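PDB 4OLP: GrpU microcompartment shell protein from Pectobacterium wasabiae, which forms part of the shell of a glycyl-radical bacterial microcompartment, probably as a hexameric tile, and probably binds an iron-sulfur cluster, absent here. Local coordinates for residues P45-Y50 with T74-F79; S57-V62 with F79-A84. All coordinates share one frame; numbering follows the deposited sequence.

Contact 1 of 2, residues P45-Y50 with T74-F79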
ATOM      1  N   PRO B  45      -2.382   8.789 -15.340  1.00 81.22           N
ATOM      2  CA  PRO B  45      -2.765   9.717 -16.418  1.00 82.86           C
ATOM      3  C   PRO B  45      -2.823   9.041 -17.788  1.00 89.75           C
ATOM      4  O   PRO B  45      -3.804   9.197 -18.518  1.00 87.67           O
ATOM      5  CB  PRO B  45      -1.659  10.776 -16.373  1.00 80.07           C
ATOM      6  CG  PRO B  45      -1.259  10.806 -14.951  1.00 81.86           C
ATOM      7  CD  PRO B  45      -1.321   9.361 -14.491  1.00 81.49           C
ATOM      8  N   ASP B  46      -1.805   8.237 -18.090  1.00 98.32           N
ATOM      9  CA  ASP B  46      -1.772   7.454 -19.328  1.00 96.19           C
ATOM     10  C   ASP B  46      -2.962   6.503 -19.410  1.00 88.36           C
ATOM     11  O   ASP B  46      -3.555   6.343 -20.474  1.00 80.79           O
ATOM     12  CB  ASP B  46      -0.481   6.634 -19.415  1.00103.76           C
ATOM     13  CG  ASP B  46       0.737   7.461 -19.849  1.00115.63           C
ATOM     14  OD1 ASP B  46       0.686   8.712 -19.831  1.00119.23           O
ATOM     15  OD2 ASP B  46       1.769   6.835 -20.178  1.00125.17           O
ATOM     16  N   LEU B  47      -3.309   5.891 -18.273  1.00 85.52           N
ATOM     17  CA  LEU B  47      -4.365   4.895 -18.225  1.00 82.77           C
ATOM     18  C   LEU B  47      -5.672   5.459 -18.776  1.00 86.56           C
ATOM     19  O   LEU B  47      -6.272   4.909 -19.703  1.00 88.05           O
ATOM     20  CB  LEU B  47      -4.589   4.415 -16.808  1.00 83.82           C
ATOM     21  CG  LEU B  47      -5.617   3.279 -16.726  1.00 93.42           C
ATOM     22  CD1 LEU B  47      -4.900   1.976 -16.462  1.00 98.52           C
ATOM     23  CD2 LEU B  47      -6.665   3.513 -15.647  1.00 98.17           C
ATOM     24  N   TYR B  48      -6.098   6.582 -18.220  1.00 84.97           N
ATOM     25  CA  TYR B  48      -7.341   7.196 -18.639  1.00 84.71           C
ATOM     26  C   TYR B  48      -7.227   7.832 -20.007  1.00 87.56           C
ATOM     27  O   TYR B  48      -8.211   7.868 -20.749  1.00 84.55           O
ATOM     28  CB  TYR B  48      -7.784   8.229 -17.629  1.00 85.55           C
ATOM     29  CG  TYR B  48      -8.126   7.583 -16.333  1.00 90.77           C
ATOM     30  CD1 TYR B  48      -9.138   6.649 -16.268  1.00100.18           C
ATOM     31  CD2 TYR B  48      -7.428   7.880 -15.178  1.00 99.15           C
ATOM     32  CE1 TYR B  48      -9.471   6.039 -15.083  1.00106.54           C
ATOM     33  CE2 TYR B  48      -7.747   7.270 -13.982  1.00105.69           C
ATOM     34  CZ  TYR B  48      -8.774   6.356 -13.946  1.00112.89           C
ATOM     35  OH  TYR B  48      -9.126   5.741 -12.778  1.00127.96           O
ATOM     36  N   PHE B  49      -6.037   8.317 -20.355  1.00 87.79           N
ATOM     37  CA  PHE B  49      -5.824   8.855 -21.698  1.00 91.57           C
ATOM     38  C   PHE B  49      -6.040   7.764 -22.735  1.00 82.16           C
ATOM     39  O   PHE B  49      -6.843   7.918 -23.656  1.00 80.38           O
ATOM     40  CB  PHE B  49      -4.434   9.477 -21.857  1.00 93.48           C
ATOM     41  CG  PHE B  49      -4.197  10.024 -23.227  1.00 98.24           C
ATOM     42  CD1 PHE B  49      -4.770  11.231 -23.621  1.00103.20           C
ATOM     43  CD2 PHE B  49      -3.448   9.312 -24.150  1.00102.30           C
ATOM     44  CE1 PHE B  49      -4.576  11.724 -24.909  1.00102.76           C
ATOM     45  CE2 PHE B  49      -3.250   9.806 -25.435  1.00100.58           C
ATOM     46  CZ  PHE B  49      -3.813  11.009 -25.811  1.00 97.78           C
ATOM     47  N   TYR B  50      -5.360   6.647 -22.543  1.00 79.27           N
ATOM     48  CA  TYR B  50      -5.464   5.563 -23.493  1.00 83.95           C
ATOM     49  C   TYR B  50      -6.799   4.823 -23.429  1.00 80.40           C
ATOM     50  O   TYR B  50      -7.257   4.342 -24.455  1.00 80.68           O
ATOM     51  CB  TYR B  50      -4.258   4.625 -23.372  1.00 87.03           C
ATOM     52  CG  TYR B  50      -2.996   5.238 -23.951  1.00 91.24           C
ATOM     53  CD1 TYR B  50      -2.919   5.564 -25.299  1.00 94.54           C
ATOM     54  CD2 TYR B  50      -1.896   5.509 -23.140  1.00 92.46           C
ATOM     55  CE1 TYR B  50      -1.768   6.138 -25.816  1.00105.04           C
ATOM     56  CE2 TYR B  50      -0.749   6.083 -23.646  1.00100.97           C
ATOM     57  CZ  TYR B  50      -0.684   6.398 -24.986  1.00107.71           C
ATOM     58  OH  TYR B  50       0.479   6.964 -25.489  1.00116.13           O
ATOM     59  N   THR B  74      -1.126   1.236 -12.468  1.00144.24           N
ATOM     60  CA  THR B  74      -2.161   0.150 -12.422  1.00137.04           C
ATOM     61  C   THR B  74      -2.269  -0.537 -13.795  1.00118.28           C
ATOM     62  O   THR B  74      -1.392  -0.299 -14.639  1.00112.29           O
ATOM     63  CB  THR B  74      -3.534   0.667 -11.889  1.00138.53           C
ATOM     64  OG1 THR B  74      -4.488  -0.406 -11.833  1.00142.46           O
ATOM     65  CG2 THR B  74      -4.093   1.798 -12.750  1.00142.90           C
ATOM     66  N   THR B  75      -3.309  -1.368 -14.016  1.00103.59           N
ATOM     67  CA  THR B  75      -3.425  -2.154 -15.261  1.00 95.24           C
ATOM     68  C   THR B  75      -4.663  -1.835 -16.092  1.00 86.30           C
ATOM     69  O   THR B  75      -5.773  -1.739 -15.567  1.00 85.39           O
ATOM     70  CB  THR B  75      -3.429  -3.657 -14.972  1.00 90.38           C
ATOM     71  OG1 THR B  75      -2.294  -3.946 -14.171  1.00 93.86           O
ATOM     72  CG2 THR B  75      -3.334  -4.478 -16.261  1.00 90.53           C
ATOM     73  N   LEU B  76      -4.435  -1.648 -17.389  1.00 80.93           N
ATOM     74  CA  LEU B  76      -5.498  -1.436 -18.351  1.00 77.94           C
ATOM     75  C   LEU B  76      -5.641  -2.724 -19.133  1.00 78.30           C
ATOM     76  O   LEU B  76      -4.637  -3.378 -19.468  1.00 74.33           O
ATOM     77  CB  LEU B  76      -5.133  -0.308 -19.315  1.00 78.54           C
ATOM     78  CG  LEU B  76      -6.127   0.048 -20.424  1.00 78.96           C
ATOM     79  CD1 LEU B  76      -7.444   0.615 -19.909  1.00 80.99           C
ATOM     80  CD2 LEU B  76      -5.464   1.042 -21.364  1.00 83.81           C
ATOM     81  N   ALA B  77      -6.888  -3.093 -19.395  1.00 74.99           N
ATOM     82  CA  ALA B  77      -7.185  -4.270 -20.180  1.00 70.90           C
ATOM     83  C   ALA B  77      -7.924  -3.778 -21.395  1.00 68.31           C
ATOM     84  O   ALA B  77      -8.799  -2.952 -21.263  1.00 70.52           O
ATOM     85  CB  ALA B  77      -8.032  -5.245 -19.383  1.00 71.76           C
ATOM     86  N   ILE B  78      -7.531  -4.267 -22.575  1.00 73.33           N
ATOM     87  CA  ILE B  78      -8.125  -3.894 -23.847  1.00 69.05           C
ATOM     88  C   ILE B  78      -8.695  -5.153 -24.471  1.00 71.38           C
ATOM     89  O   ILE B  78      -7.969  -6.112 -24.735  1.00 73.66           O
ATOM     90  CB  ILE B  78      -7.082  -3.261 -24.753  1.00 76.29           C
ATOM     91  CG1 ILE B  78      -6.841  -1.836 -24.301  1.00 82.88           C
ATOM     92  CG2 ILE B  78      -7.544  -3.159 -26.200  1.00 78.82           C
ATOM     93  CD1 ILE B  78      -5.387  -1.432 -24.426  1.00 94.44           C
ATOM     94  N   PHE B  79     -10.010  -5.163 -24.656  1.00 72.24           N
ATOM     95  CA  PHE B  79     -10.697  -6.330 -25.158  1.00 73.48           C
ATOM     96  C   PHE B  79     -11.214  -6.025 -26.518  1.00 73.25           C
ATOM     97  O   PHE B  79     -11.817  -4.963 -26.741  1.00 72.03           O
ATOM     98  CB  PHE B  79     -11.906  -6.684 -24.306  1.00 76.88           C
ATOM     99  CG  PHE B  79     -11.621  -6.795 -22.854  1.00 76.89           C
ATOM    100  CD1 PHE B  79     -11.620  -5.668 -22.038  1.00 80.25           C
ATOM    101  CD2 PHE B  79     -11.420  -8.020 -22.290  1.00 82.06           C
ATOM    102  CE1 PHE B  79     -11.381  -5.761 -20.685  1.00 83.91           C
ATOM    103  CE2 PHE B  79     -11.189  -8.135 -20.931  1.00 83.31           C
ATOM    104  CZ  PHE B  79     -11.156  -7.008 -20.126  1.00 84.84           C
TER
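Leu47 reaches from its helix to strand 74-79 and sets one methyl, CD1, against the strand backbone and two of its side chains. Leu47 CD1 lies 3.7 Å from Leu76 CB and 3.8 Å from Thr74 CG2, two residues that project from the same face of the strand. Between them the same methyl rests on the peptide link, 3.8 Å from Thr75 C, while the side chain of Thr75 itself points away from the helix. The fit follows from rotation about the first bond: Leu47 CG stands anti to its backbone N (chi1 -175°), which carries the isobutyl group out to the strand. Leu76 has the same first torsion, and the two leucines meet at an oblique angle. One helical turn further on, a second and looser touch pairs Tyr50 CB with Leu76 CD2 at 4.3 Å. The phenol ring leads away from the strand; Phe49 CD2 lies 3.8 Å above one face, over the centre of the Tyr50 ring, and Tyr50 OH makes a weak hydrogen bond to Arg4 of a second subunit.

The side-chain contacts are carbon to carbon, with one methyl also resting on the peptide backbone, and they bury a modest 201 Å². Helix and strand run nearly parallel, their segment axes 14° apart and 9.0 Å at closest approach, an example of helix-on-sheet packing. The helix also meets the second subunit through Asp46 OD1, which forms a salt bridge with Arg4 of that chain. Within the subunit, Leu76 also packs on Leu42 of strand 36-42 and Val62 of strand 60-65, the two strands flanking 74-80 in the antiparallel sheet, and Tyr50 touches Ile92 of helix 82-92. The start of helix 44-56 thus touches both the sheet of its own chain and a second subunit.

Contact 2 of 2, residues S57-V62 with F79-A84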
ATOM      1  N   SER B  57     -12.794   4.155 -29.850  1.00 98.93           N
ATOM      2  CA  SER B  57     -12.585   3.203 -30.928  1.00103.03           C
ATOM      3  C   SER B  57     -13.632   2.098 -30.911  1.00 97.89           C
ATOM      4  O   SER B  57     -14.013   1.591 -29.862  1.00 90.49           O
ATOM      5  CB  SER B  57     -11.184   2.564 -30.867  1.00104.88           C
ATOM      6  OG  SER B  57     -10.123   3.515 -30.923  1.00104.14           O
ATOM      7  N   ALA B  58     -14.054   1.689 -32.100  1.00 98.27           N
ATOM      8  CA  ALA B  58     -14.984   0.582 -32.205  1.00102.86           C
ATOM      9  C   ALA B  58     -14.137  -0.650 -31.986  1.00 98.79           C
ATOM     10  O   ALA B  58     -12.915  -0.550 -32.003  1.00 99.87           O
ATOM     11  CB  ALA B  58     -15.645   0.541 -33.568  1.00105.10           C
ATOM     12  N   HIS B  59     -14.774  -1.795 -31.759  1.00 87.73           N
ATOM     13  CA  HIS B  59     -14.090  -3.075 -31.752  1.00 82.60           C
ATOM     14  C   HIS B  59     -13.197  -3.281 -30.546  1.00 79.69           C
ATOM     15  O   HIS B  59     -12.579  -4.324 -30.460  1.00 79.67           O
ATOM     16  CB  HIS B  59     -13.261  -3.309 -33.046  1.00 84.08           C
ATOM     17  CG  HIS B  59     -14.048  -3.159 -34.319  1.00 88.01           C
ATOM     18  ND1 HIS B  59     -13.520  -2.585 -35.457  1.00 88.31           N
ATOM     19  CD2 HIS B  59     -15.328  -3.480 -34.624  1.00 93.09           C
ATOM     20  CE1 HIS B  59     -14.436  -2.566 -36.406  1.00 93.20           C
ATOM     21  NE2 HIS B  59     -15.545  -3.096 -35.925  1.00 98.24           N
ATOM     22  N   VAL B  60     -13.077  -2.314 -29.635  1.00 80.41           N
ATOM     23  CA  VAL B  60     -12.450  -2.605 -28.364  1.00 78.65           C
ATOM     24  C   VAL B  60     -13.264  -1.992 -27.235  1.00 78.63           C
ATOM     25  O   VAL B  60     -13.988  -1.024 -27.352  1.00 74.81           O
ATOM     26  CB  VAL B  60     -10.956  -2.176 -28.209  1.00 80.85           C
ATOM     27  CG1 VAL B  60     -10.069  -2.768 -29.302  1.00 76.93           C
ATOM     28  CG2 VAL B  60     -10.820  -0.658 -28.209  1.00 87.44           C
ATOM     29  N   ALA B  61     -13.059  -2.608 -26.112  1.00 82.75           N
ATOM     30  CA  ALA B  61     -13.598  -2.214 -24.842  1.00 77.94           C
ATOM     31  C   ALA B  61     -12.405  -2.112 -23.879  1.00 72.68           C
ATOM     32  O   ALA B  61     -11.383  -2.772 -24.071  1.00 71.01           O
ATOM     33  CB  ALA B  61     -14.548  -3.289 -24.414  1.00 73.98           C
ATOM     34  N   VAL B  62     -12.501  -1.232 -22.898  1.00 71.47           N
ATOM     35  CA  VAL B  62     -11.403  -1.029 -21.960  1.00 75.88           C
ATOM     36  C   VAL B  62     -11.894  -1.083 -20.540  1.00 80.53           C
ATOM     37  O   VAL B  62     -13.059  -0.768 -20.241  1.00 82.49           O
ATOM     38  CB  VAL B  62     -10.679   0.319 -22.134  1.00 77.60           C
ATOM     39  CG1 VAL B  62      -9.729   0.233 -23.313  1.00 83.48           C
ATOM     40  CG2 VAL B  62     -11.670   1.471 -22.294  1.00 76.45           C
ATOM     41  N   PHE B  79     -10.010  -5.163 -24.656  1.00 72.24           N
ATOM     42  CA  PHE B  79     -10.697  -6.330 -25.158  1.00 73.48           C
ATOM     43  C   PHE B  79     -11.214  -6.025 -26.518  1.00 73.25           C
ATOM     44  O   PHE B  79     -11.817  -4.963 -26.741  1.00 72.03           O
ATOM     45  CB  PHE B  79     -11.906  -6.684 -24.306  1.00 76.88           C
ATOM     46  CG  PHE B  79     -11.621  -6.795 -22.854  1.00 76.89           C
ATOM     47  CD1 PHE B  79     -11.620  -5.668 -22.038  1.00 80.25           C
ATOM     48  CD2 PHE B  79     -11.420  -8.020 -22.290  1.00 82.06           C
ATOM     49  CE1 PHE B  79     -11.381  -5.761 -20.685  1.00 83.91           C
ATOM     50  CE2 PHE B  79     -11.189  -8.135 -20.931  1.00 83.31           C
ATOM     51  CZ  PHE B  79     -11.156  -7.008 -20.126  1.00 84.84           C
ATOM     52  N   GLY B  80     -10.990  -6.955 -27.435  1.00 74.79           N
ATOM     53  CA  GLY B  80     -11.507  -6.786 -28.768  1.00 73.18           C
ATOM     54  C   GLY B  80     -10.949  -7.786 -29.730  1.00 71.51           C
ATOM     55  O   GLY B  80     -10.569  -8.906 -29.357  1.00 59.49           O
ATOM     56  N   GLU B  81     -10.962  -7.369 -30.991  1.00 75.39           N
ATOM     57  CA  GLU B  81     -10.558  -8.198 -32.094  1.00 77.92           C
ATOM     58  C   GLU B  81      -9.042  -8.087 -32.259  1.00 80.64           C
ATOM     59  O   GLU B  81      -8.438  -7.080 -31.860  1.00 74.82           O
ATOM     60  CB  GLU B  81     -11.283  -7.727 -33.335  1.00 79.88           C
ATOM     61  CG  GLU B  81     -12.757  -8.069 -33.328  1.00 83.12           C
ATOM     62  CD  GLU B  81     -13.653  -6.887 -33.725  1.00 91.33           C
ATOM     63  OE1 GLU B  81     -13.809  -6.652 -34.917  1.00 81.07           O
ATOM     64  OE2 GLU B  81     -14.221  -6.171 -32.854  1.00104.39           O
ATOM     65  N   VAL B  82      -8.433  -9.136 -32.812  1.00 80.13           N
ATOM     66  CA  VAL B  82      -6.972  -9.283 -32.758  1.00 84.92           C
ATOM     67  C   VAL B  82      -6.296  -8.056 -33.334  1.00 78.90           C
ATOM     68  O   VAL B  82      -5.321  -7.571 -32.765  1.00 82.51           O
ATOM     69  CB  VAL B  82      -6.454 -10.521 -33.521  1.00 89.45           C
ATOM     70  CG1 VAL B  82      -4.971 -10.709 -33.247  1.00 92.12           C
ATOM     71  CG2 VAL B  82      -7.209 -11.772 -33.110  1.00 96.81           C
ATOM     72  N   ALA B  83      -6.792  -7.597 -34.476  1.00 75.24           N
ATOM     73  CA  ALA B  83      -6.219  -6.445 -35.170  1.00 80.37           C
ATOM     74  C   ALA B  83      -6.249  -5.203 -34.297  1.00 83.74           C
ATOM     75  O   ALA B  83      -5.219  -4.546 -34.092  1.00 87.36           O
ATOM     76  CB  ALA B  83      -6.976  -6.180 -36.458  1.00 77.24           C
ATOM     77  N   ALA B  84      -7.432  -4.935 -33.750  1.00 81.51           N
ATOM     78  CA  ALA B  84      -7.675  -3.765 -32.921  1.00 73.96           C
ATOM     79  C   ALA B  84      -6.812  -3.773 -31.652  1.00 73.11           C
ATOM     80  O   ALA B  84      -6.189  -2.765 -31.303  1.00 66.37           O
ATOM     81  CB  ALA B  84      -9.143  -3.709 -32.563  1.00 72.57           C
TER
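Ala61 and Phe79 form an antiparallel hydrogen-bonded pair, and Val60 and Gly80 the adjoining non-hydrogen-bonded one, where strands 60-65 and 74-80 run side by side. Ala61 N donates to Phe79 O at 2.7 Å within the carbonyl plane, and Phe79 N returns a nearly straight bond (176°) to Ala61 O. Beyond this pair the pairing fades: the link from Glu81 N to His59 O, 3.5 Å long, is weak, and Gly80 CA approaches the same carbonyl oxygen through a CA-H...O contact. Val60 CA makes a similar contact to Phe79 O.

At the start of strand 60-65, Val60 meets the first turn of helix 82-92, its CG1 3.5 Å from Ala84 CB. Val60 also packs on Ala54 of helix 44-56. Ala61 and Phe79 project to the other face, where Ala61 O lies at the edge of the phenylalanine ring, near its plane; the ring reaches on to Leu29 and Ile34.

Where the strands give way to loop, Glu81, bent at chi2 (133°), brings OE1 over one face of the His59 imidazole, offset toward the rim of the ring, and OE2 beside His59 CB. Carboxylate and ring planes are 72° apart, and Ala58 CB covers the opposite face. Glu81 OE1 stands 4.1 Å from His59 NE2, so this is proximity of two ionisable groups rather than a salt bridge. If the imidazole were protonated, the carboxylate would probably help to stabilise its charge electrostatically, whereas the two backbone hydrogen bonds between Ala61 and Phe79 supply the directional hold between the strands.

Contacts 1 and 2 illustrate how one central strand can serve two neighbours. Their centres lie about 13 Å apart, both use strand 74-80, and Phe79 belongs to both. Along the chain the segments alternate: helix 44-56 leads into strand 60-65, and strand 74-80 then returns to pack against the former near its start and pair with the latter near its end, before helix 82-92 begins. Packing joins the two sites directly, Ile78 CG1 meeting Val62 CG1 at 3.7 Å. All four segments belong to the BMC domain, in which one strand is packed on its face by helix 44-56 and paired along its edge with strand 60-65, holding these parts of the subunit together.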